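Local coordinates for protein homoaconitase large subunit (Methanocaldococcus jannaschii, PDB 4KP2) that catalyses, with its small subunit and a [4Fe-4S] cluster, the reversible dehydration of (R)-homocitrate to cis-homoaconitate and the hydration of that intermediate to homoisocitrate, at residues 79-84 against 94-99; 24-29 against 37-42; 247-252 against 261-266. All coordinates share one frame; numbering follows the deposited sequence.

Contact 1: 79-84 against 94-99; sequences VAFDHN and EMQKLA
Phe-81, just past the end of strand 77-80, turns its ring onto helix 90-106, where Gln-96 and Ala-99 receive it. CG of Gln-96 lies over one face of the ring, whereas the methyl of Ala-99 comes in obliquely, CB standing 3.6 Å from Phe-81 CZ. A small residue suits position 99, since it lets the ring come this close to the helix. Gln-96 has CG anti to its own carbonyl carbon (chi1 -66°) and runs extended beyond it, so the chain crosses the ring at a slant and the amide reaches the loop. There NE2 of Gln-96 meets Asn-84 O at 2.8 Å, a weak bond because the angle at the hydrogen is only 119°. The amide plane is turned 27° from the ring plane. OD1 of Asn-84 is hydrogen-bonded to Asn-88 ND2, and Phe-111 meets the Phe-81 ring edge-to-face. Were Phe-81 an alanine, the methyl of Ala-99 and the ring of Phe-111 would probably lose their shared partner, and a gap would open where the ring had been. The contact joins strand to helix in a beta-alpha-beta unit of the aconitase fold, its loop lying near two cysteines predicted to bind the [4Fe-4S] cluster.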
loop_
_atom_site.group_PDB
_atom_site.type_symbol
_atom_site.label_atom_id
_atom_site.label_comp_id
_atom_site.label_asym_id
_atom_site.label_seq_id
_atom_site.Cartn_x
_atom_site.Cartn_y
_atom_site.Cartn_z
ATOM N N VAL A 79 5.545 13.371 16.527
ATOM C CA VAL A 79 4.359 12.641 16.094
ATOM C C VAL A 79 4.555 12.086 14.686
ATOM O O VAL A 79 4.918 12.819 13.767
ATOM C CB VAL A 79 3.103 13.533 16.119
ATOM C CG1 VAL A 79 1.890 12.753 15.637
ATOM C CG2 VAL A 79 2.867 14.076 17.518
ATOM N N ALA A 80 4.315 10.789 14.523
ATOM C CA ALA A 80 4.496 10.139 13.229
ATOM C C ALA A 80 3.411 9.102 12.943
ATOM O O ALA A 80 3.147 8.221 13.761
ATOM C CB ALA A 80 5.873 9.502 13.146
ATOM N N PHE A 81 2.788 9.217 11.774
ATOM C CA PHE A 81 1.759 8.272 11.356
ATOM C C PHE A 81 2.402 7.105 10.621
ATOM O O PHE A 81 3.148 7.306 9.662
ATOM C CB PHE A 81 0.734 8.953 10.445
ATOM C CG PHE A 81 -0.025 10.072 11.103
ATOM C CD1 PHE A 81 -0.009 10.232 12.480
ATOM C CD2 PHE A 81 -0.761 10.964 10.341
ATOM C CE1 PHE A 81 -0.707 11.261 13.081
ATOM C CE2 PHE A 81 -1.462 11.994 10.938
ATOM C CZ PHE A 81 -1.435 12.143 12.307
ATOM N N ASP A 82 2.111 5.885 11.063
ATOM C CA ASP A 82 2.730 4.708 10.466
ATOM C C ASP A 82 1.873 3.450 10.587
ATOM O O ASP A 82 1.900 2.589 9.709
ATOM C CB ASP A 82 4.108 4.461 11.085
ATOM C CG ASP A 82 4.032 4.150 12.567
ATOM O OD1 ASP A 82 3.105 4.651 13.238
ATOM O OD2 ASP A 82 4.902 3.402 13.062
ATOM N N HIS A 83 1.118 3.346 11.675
ATOM C CA HIS A 83 0.328 2.149 11.945
ATOM C C HIS A 83 -0.803 1.941 10.941
ATOM O O HIS A 83 -1.035 0.823 10.481
ATOM C CB HIS A 83 -0.238 2.190 13.366
ATOM C CG HIS A 83 0.749 1.799 14.420
ATOM N ND1 HIS A 83 1.974 2.416 14.562
ATOM C CD2 HIS A 83 0.691 0.851 15.385
ATOM C CE1 HIS A 83 2.627 1.865 15.568
ATOM N NE2 HIS A 83 1.872 0.913 16.085
ATOM N N ASN A 84 -1.507 3.018 10.610
ATOM C CA ASN A 84 -2.663 2.932 9.726
ATOM C C ASN A 84 -2.558 3.879 8.538
ATOM O O ASN A 84 -3.403 4.757 8.357
ATOM C CB ASN A 84 -3.946 3.218 10.508
ATOM C CG ASN A 84 -4.116 2.304 11.708
ATOM O OD1 ASN A 84 -4.729 1.241 11.609
ATOM N ND2 ASN A 84 -3.571 2.714 12.848
ATOM N N GLU A 94 -10.661 9.118 11.643
ATOM C CA GLU A 94 -11.082 10.057 12.674
ATOM C C GLU A 94 -9.959 10.282 13.678
ATOM O O GLU A 94 -9.776 11.392 14.180
ATOM C CB GLU A 94 -12.334 9.549 13.393
ATOM C CG GLU A 94 -13.606 9.590 12.557
ATOM C CD GLU A 94 -14.140 10.997 12.359
ATOM O OE1 GLU A 94 -13.621 11.933 13.003
ATOM O OE2 GLU A 94 -15.084 11.165 11.559
ATOM N N MET A 95 -9.213 9.221 13.971
ATOM C CA MET A 95 -8.082 9.316 14.885
ATOM C C MET A 95 -6.992 10.227 14.328
ATOM O O MET A 95 -6.492 11.106 15.031
ATOM C CB MET A 95 -7.512 7.929 15.194
ATOM C CG MET A 95 -8.334 7.130 16.194
ATOM S SD MET A 95 -7.470 5.670 16.803
ATOM C CE MET A 95 -7.180 4.781 15.276
ATOM N N GLN A 96 -6.636 10.021 13.066
ATOM C CA GLN A 96 -5.604 10.831 12.427
ATOM C C GLN A 96 -6.019 12.296 12.339
ATOM O O GLN A 96 -5.172 13.188 12.386
ATOM C CB GLN A 96 -5.264 10.286 11.039
ATOM C CG GLN A 96 -4.600 8.920 11.057
ATOM C CD GLN A 96 -4.139 8.479 9.683
ATOM O OE1 GLN A 96 -4.139 9.262 8.734
ATOM N NE2 GLN A 96 -3.745 7.216 9.569
ATOM N N LYS A 97 -7.320 12.538 12.220
ATOM C CA LYS A 97 -7.831 13.902 12.189
ATOM C C LYS A 97 -7.694 14.540 13.567
ATOM O O LYS A 97 -7.441 15.739 13.684
ATOM C CB LYS A 97 -9.290 13.930 11.732
ATOM C CG LYS A 97 -9.785 15.321 11.367
ATOM C CD LYS A 97 -11.239 15.307 10.927
ATOM C CE LYS A 97 -12.168 14.994 12.087
ATOM N NZ LYS A 97 -13.600 15.090 11.689
ATOM N N LEU A 98 -7.857 13.727 14.607
ATOM C CA LEU A 98 -7.697 14.193 15.978
ATOM C C LEU A 98 -6.228 14.448 16.288
ATOM O O LEU A 98 -5.889 15.375 17.021
ATOM C CB LEU A 98 -8.263 13.168 16.960
ATOM C CG LEU A 98 -9.520 13.585 17.723
ATOM C CD1 LEU A 98 -9.913 12.512 18.725
ATOM C CD2 LEU A 98 -9.297 14.916 18.418
ATOM N N ALA A 99 -5.361 13.613 15.724
ATOM C CA ALA A 99 -3.925 13.765 15.912
ATOM C C ALA A 99 -3.430 15.031 15.226
ATOM O O ALA A 99 -2.479 15.663 15.681
ATOM C CB ALA A 99 -3.191 12.547 15.381
#

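Contact 2: 24-29 against 37-42; sequences LVEKIL and VCAGDS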
loop_
_atom_site.group_PDB
_atom_site.type_symbol
_atom_site.label_atom_id
_atom_site.label_comp_id
_atom_site.label_asym_id
_atom_site.label_seq_id
_atom_site.Cartn_x
_atom_site.Cartn_y
_atom_site.Cartn_z
ATOM N N LEU A 24 24.838 -0.157 32.851
ATOM C CA LEU A 24 24.689 0.895 31.855
ATOM C C LEU A 24 23.450 1.736 32.134
ATOM O O LEU A 24 23.498 2.964 32.079
ATOM C CB LEU A 24 24.616 0.295 30.451
ATOM C CG LEU A 24 24.494 1.285 29.292
ATOM C CD1 LEU A 24 25.621 2.302 29.337
ATOM C CD2 LEU A 24 24.497 0.542 27.970
ATOM N N VAL A 25 22.344 1.064 32.434
ATOM C CA VAL A 25 21.094 1.739 32.766
ATOM C C VAL A 25 21.264 2.650 33.979
ATOM O O VAL A 25 20.816 3.797 33.972
ATOM C CB VAL A 25 19.964 0.725 33.030
ATOM C CG1 VAL A 25 18.767 1.406 33.675
ATOM C CG2 VAL A 25 19.563 0.036 31.735
ATOM N N GLU A 26 21.926 2.136 35.011
ATOM C CA GLU A 26 22.184 2.913 36.219
ATOM C C GLU A 26 23.031 4.147 35.927
ATOM O O GLU A 26 22.824 5.203 36.522
ATOM C CB GLU A 26 22.863 2.049 37.283
ATOM C CG GLU A 26 21.935 1.061 37.965
ATOM C CD GLU A 26 22.648 0.214 38.999
ATOM O OE1 GLU A 26 23.896 0.253 39.042
ATOM O OE2 GLU A 26 21.961 -0.488 39.771
ATOM N N LYS A 27 23.983 4.011 35.009
ATOM C CA LYS A 27 24.839 5.130 34.635
ATOM C C LYS A 27 24.093 6.162 33.797
ATOM O O LYS A 27 24.327 7.363 33.930
ATOM C CB LYS A 27 26.079 4.641 33.885
ATOM C CG LYS A 27 27.134 4.016 34.777
ATOM C CD LYS A 27 28.447 3.847 34.034
ATOM C CE LYS A 27 29.550 3.390 34.973
ATOM N NZ LYS A 27 30.871 3.330 34.290
ATOM N N ILE A 28 23.199 5.690 32.936
ATOM C CA ILE A 28 22.410 6.578 32.088
ATOM C C ILE A 28 21.432 7.404 32.920
ATOM O O ILE A 28 21.303 8.613 32.726
ATOM C CB ILE A 28 21.635 5.791 31.012
ATOM C CG1 ILE A 28 22.603 5.146 30.019
ATOM C CG2 ILE A 28 20.673 6.701 30.270
ATOM C CD1 ILE A 28 21.931 4.218 29.028
ATOM N N LEU A 29 20.754 6.744 33.853
ATOM C CA LEU A 29 19.749 7.401 34.678
ATOM C C LEU A 29 20.367 8.346 35.705
ATOM O O LEU A 29 19.779 9.372 36.045
ATOM C CB LEU A 29 18.872 6.361 35.379
ATOM C CG LEU A 29 18.026 5.472 34.465
ATOM C CD1 LEU A 29 17.215 4.486 35.286
ATOM C CD2 LEU A 29 17.117 6.322 33.596
ATOM N N VAL A 37 22.234 6.652 41.358
ATOM C CA VAL A 37 21.098 5.792 41.671
ATOM C C VAL A 37 21.442 4.337 41.384
ATOM O O VAL A 37 22.454 4.042 40.751
ATOM C CB VAL A 37 19.848 6.176 40.859
ATOM C CG1 VAL A 37 19.520 7.646 41.049
ATOM C CG2 VAL A 37 20.052 5.856 39.386
ATOM N N CYS A 38 20.593 3.430 41.851
ATOM C CA CYS A 38 20.787 2.009 41.599
ATOM C C CYS A 38 19.449 1.313 41.397
ATOM O O CYS A 38 18.394 1.936 41.511
ATOM C CB CYS A 38 21.561 1.355 42.745
ATOM S SG CYS A 38 20.671 1.298 44.317
ATOM N N ALA A 39 19.503 0.019 41.100
ATOM C CA ALA A 39 18.300 -0.763 40.835
ATOM C C ALA A 39 17.378 -0.819 42.049
ATOM O O ALA A 39 17.820 -1.089 43.165
ATOM C CB ALA A 39 18.671 -2.167 40.382
ATOM N N GLY A 40 16.095 -0.561 41.820
ATOM C CA GLY A 40 15.111 -0.577 42.888
ATOM C C GLY A 40 14.670 0.816 43.288
ATOM O O GLY A 40 13.569 1.005 43.803
ATOM N N ASP A 41 15.535 1.796 43.047
ATOM C CA ASP A 41 15.249 3.182 43.398
ATOM C C ASP A 41 14.230 3.799 42.444
ATOM O O ASP A 41 14.390 3.735 41.227
ATOM C CB ASP A 41 16.535 4.010 43.380
ATOM C CG ASP A 41 17.621 3.418 44.255
ATOM O OD1 ASP A 41 17.563 2.203 44.537
ATOM O OD2 ASP A 41 18.536 4.166 44.658
ATOM N N SER A 42 13.182 4.395 43.004
ATOM C CA SER A 42 12.183 5.090 42.200
ATOM C C SER A 42 12.554 6.563 42.085
ATOM O O SER A 42 12.593 7.280 43.084
ATOM C CB SER A 42 10.792 4.944 42.819
ATOM O OG SER A 42 10.726 5.597 44.075
#
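The backbone N of Ala-39 donates to OE2 of Glu-26 at 2.8 Å, tying the loop after helix 24-33 back to that helix. The bond is bent, 137° at the hydrogen, and meets the carboxylate on its anti side, 29° out of plane. Glutamate has the reach for this: CG lies anti to the carbonyl carbon (chi1 -75°), and the chain is extended beyond CG, which brings the carboxylate to the loop. The same oxygen, Glu-26 OE2, also lies 3.3 Å from Cys-38 CA, and CG and CD of Glu-26 pack near that carbon too. One turn further on, the contact becomes apolar. CG2 of Val-37 lies 4.2 Å from CB of Leu-29, and both side chains also rest on Val-172 of strand 167-180. Ser-30 joins the two segments from between, its OG hydrogen-bonded to Glu-26 O and to Val-37 N. Through Ala-39 and Gly-40 the chain reverses, with Asp-41 N bonded to Cys-38 O at 3.2 Å. Gly-40 suits the third position of this reversal, because its positive phi would press a side chain against the carbonyl oxygen of Ala-39. The result is a type II beta turn from Cys-38 to Asp-41, held by a helix side chain just before strand 42-46 begins.

Contact 3: 247-252 against 261-266; sequences ITYDYL and EDIAKL
The ring of Tyr-249 is met at a slant, squarely neither on a face nor at an edge, by CG2 of Ile-263 and CB of Leu-266. The closer of these is Leu-266 CB, 3.9 Å from CE1 of the Tyr-249 ring. The tyrosine and Leu-266 run past each other in opposite directions, so the phenol end of Tyr-249 lies beside the backbone of helix 260-267, its OH 3.8 Å from Leu-266 O. With CG anti to the carbonyl carbon (chi1 -58°), the ring of Tyr-249 is carried along the face of the second helix, while its CB stays behind to pack on CG1 of Ile-263 at 3.9 Å. A long flat side chain suits this place because it can touch two successive turns of the neighbouring helix, first the beta-branched isoleucine and then the leucine.

One turn on, Leu-252 meets Leu-266 methyl to methyl, CD1 to CD1 at 4.0 Å, and it also packs on the loop residues Leu-129, Pro-130 and Phe-147. Arg-270, in the loop after helix 260-267, also touches Tyr-249. The axes of the two short segments come within 10.5 Å of each other, with 139° between their directions; the helical bonding of 261-266 is weak. Within that segment, Lys-265 NZ and Glu-261 OE2 form an i to i+4 salt bridge at 3.4 Å; both residues are exposed in the assembly, where a charged pair suits the surface. The two segments share no hydrogen bond or ion pair. Between them the contact is apolar, so burial of hydrocarbon and fit of shape probably set their spacing, and polar groups contribute within each helix rather than across the contact.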
loop_
_atom_site.group_PDB
_atom_site.type_symbol
_atom_site.label_atom_id
_atom_site.label_comp_id
_atom_site.label_asym_id
_atom_site.label_seq_id
_atom_site.Cartn_x
_atom_site.Cartn_y
_atom_site.Cartn_z
ATOM N N ILE A 247 30.729 3.258 16.078
ATOM C CA ILE A 247 29.760 2.831 15.075
ATOM C C ILE A 247 28.454 3.600 15.246
ATOM O O ILE A 247 27.786 3.941 14.267
ATOM C CB ILE A 247 29.492 1.317 15.162
ATOM C CG1 ILE A 247 30.799 0.541 14.994
ATOM C CG2 ILE A 247 28.478 0.886 14.111
ATOM C CD1 ILE A 247 30.622 -0.959 14.998
ATOM N N THR A 248 28.104 3.881 16.497
ATOM C CA THR A 248 26.902 4.645 16.803
ATOM C C THR A 248 27.028 6.078 16.293
ATOM O O THR A 248 26.072 6.640 15.756
ATOM C CB THR A 248 26.617 4.666 18.319
ATOM O OG1 THR A 248 26.553 3.323 18.815
ATOM C CG2 THR A 248 25.302 5.373 18.609
ATOM N N TYR A 249 28.211 6.663 16.456
ATOM C CA TYR A 249 28.449 8.033 16.012
ATOM C C TYR A 249 28.485 8.136 14.489
ATOM O O TYR A 249 28.077 9.149 13.921
ATOM C CB TYR A 249 29.748 8.579 16.607
ATOM C CG TYR A 249 29.791 8.564 18.118
ATOM C CD1 TYR A 249 28.841 9.247 18.866
ATOM C CD2 TYR A 249 30.790 7.879 18.797
ATOM C CE1 TYR A 249 28.879 9.238 20.248
ATOM C CE2 TYR A 249 30.836 7.864 20.177
ATOM C CZ TYR A 249 29.879 8.545 20.898
ATOM O OH TYR A 249 29.923 8.534 22.274
ATOM N N ASP A 250 28.975 7.086 13.835
ATOM C CA ASP A 250 29.052 7.060 12.378
ATOM C C ASP A 250 27.660 7.078 11.757
ATOM O O ASP A 250 27.453 7.656 10.690
ATOM C CB ASP A 250 29.827 5.831 11.899
ATOM C CG ASP A 250 31.293 5.881 12.278
ATOM O OD1 ASP A 250 31.838 6.997 12.406
ATOM O OD2 ASP A 250 31.903 4.803 12.445
ATOM N N TYR A 251 26.710 6.438 12.432
ATOM C CA TYR A 251 25.328 6.408 11.978
ATOM C C TYR A 251 24.688 7.784 12.114
ATOM O O TYR A 251 23.828 8.162 11.318
ATOM C CB TYR A 251 24.534 5.379 12.781
ATOM C CG TYR A 251 23.055 5.343 12.463
ATOM C CD1 TYR A 251 22.578 4.645 11.361
ATOM C CD2 TYR A 251 22.134 5.998 13.274
ATOM C CE1 TYR A 251 21.227 4.609 11.070
ATOM C CE2 TYR A 251 20.785 5.967 12.990
ATOM C CZ TYR A 251 20.336 5.271 11.888
ATOM O OH TYR A 251 18.990 5.238 11.605
ATOM N N LEU A 252 25.116 8.531 13.127
ATOM C CA LEU A 252 24.583 9.865 13.370
ATOM C C LEU A 252 25.183 10.879 12.401
ATOM O O LEU A 252 24.736 12.024 12.332
ATOM C CB LEU A 252 24.836 10.290 14.817
ATOM C CG LEU A 252 24.241 9.370 15.886
ATOM C CD1 LEU A 252 24.534 9.901 17.279
ATOM C CD2 LEU A 252 22.746 9.205 15.674
ATOM N N GLU A 261 33.058 17.891 14.861
ATOM C CA GLU A 261 33.053 18.647 16.103
ATOM C C GLU A 261 31.814 18.308 16.926
ATOM O O GLU A 261 31.864 18.287 18.156
ATOM C CB GLU A 261 33.101 20.145 15.807
ATOM C CG GLU A 261 33.362 21.008 17.024
ATOM C CD GLU A 261 33.494 22.473 16.675
ATOM O OE1 GLU A 261 33.271 22.824 15.497
ATOM O OE2 GLU A 261 33.821 23.273 17.576
ATOM N N ASP A 262 30.705 18.041 16.242
ATOM C CA ASP A 262 29.473 17.634 16.910
ATOM C C ASP A 262 29.619 16.251 17.532
ATOM O O ASP A 262 29.121 15.995 18.629
ATOM C CB ASP A 262 28.295 17.635 15.933
ATOM C CG ASP A 262 27.850 19.034 15.556
ATOM O OD1 ASP A 262 28.166 19.986 16.299
ATOM O OD2 ASP A 262 27.172 19.180 14.517
ATOM N N ILE A 263 30.300 15.360 16.818
ATOM C CA ILE A 263 30.538 14.003 17.297
ATOM C C ILE A 263 31.439 14.036 18.528
ATOM O O ILE A 263 31.253 13.266 19.474
ATOM C CB ILE A 263 31.142 13.113 16.183
ATOM C CG1 ILE A 263 30.037 12.339 15.461
ATOM C CG2 ILE A 263 32.159 12.134 16.745
ATOM C CD1 ILE A 263 28.985 13.211 14.815
ATOM N N ALA A 264 32.402 14.952 18.517
ATOM C CA ALA A 264 33.296 15.141 19.651
ATOM C C ALA A 264 32.521 15.638 20.866
ATOM O O ALA A 264 32.857 15.312 22.005
ATOM C CB ALA A 264 34.402 16.118 19.291
ATOM N N LYS A 265 31.482 16.429 20.615
ATOM C CA LYS A 265 30.640 16.954 21.683
ATOM C C LYS A 265 29.781 15.863 22.313
ATOM O O LYS A 265 29.310 16.009 23.441
ATOM C CB LYS A 265 29.753 18.084 21.160
ATOM C CG LYS A 265 30.493 19.386 20.933
ATOM C CD LYS A 265 29.598 20.424 20.283
ATOM C CE LYS A 265 30.250 21.796 20.305
ATOM N NZ LYS A 265 31.614 21.769 19.713
ATOM N N LEU A 266 29.577 14.775 21.580
ATOM C CA LEU A 266 28.801 13.653 22.090
ATOM C C LEU A 266 29.701 12.660 22.815
ATOM O O LEU A 266 29.261 11.955 23.723
ATOM C CB LEU A 266 28.053 12.952 20.956
ATOM C CG LEU A 266 27.027 13.798 20.198
ATOM C CD1 LEU A 266 26.318 12.958 19.148
ATOM C CD2 LEU A 266 26.027 14.421 21.161
#

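Overall arrangement
From the N terminus the three contacts follow one another in series, each closing its short loop before the next opens, so none nests in or crosses another. Contact 2 comes first, folding the loop before strand 42-46 back on helix 24-33, beside the mixed sheet. Contact 1 follows in the parallel sheet that includes strand 77-80, joining that strand's end to helix 90-106 near the predicted cluster cysteines. Contact 3, much later, joins two consecutive helices, 246-254 and 260-267, that follow strand 239-242 of the mixed sheet. Contacts 2 and 3 come nearest, about 10 Å between closest atoms, yet no two of the three touch directly.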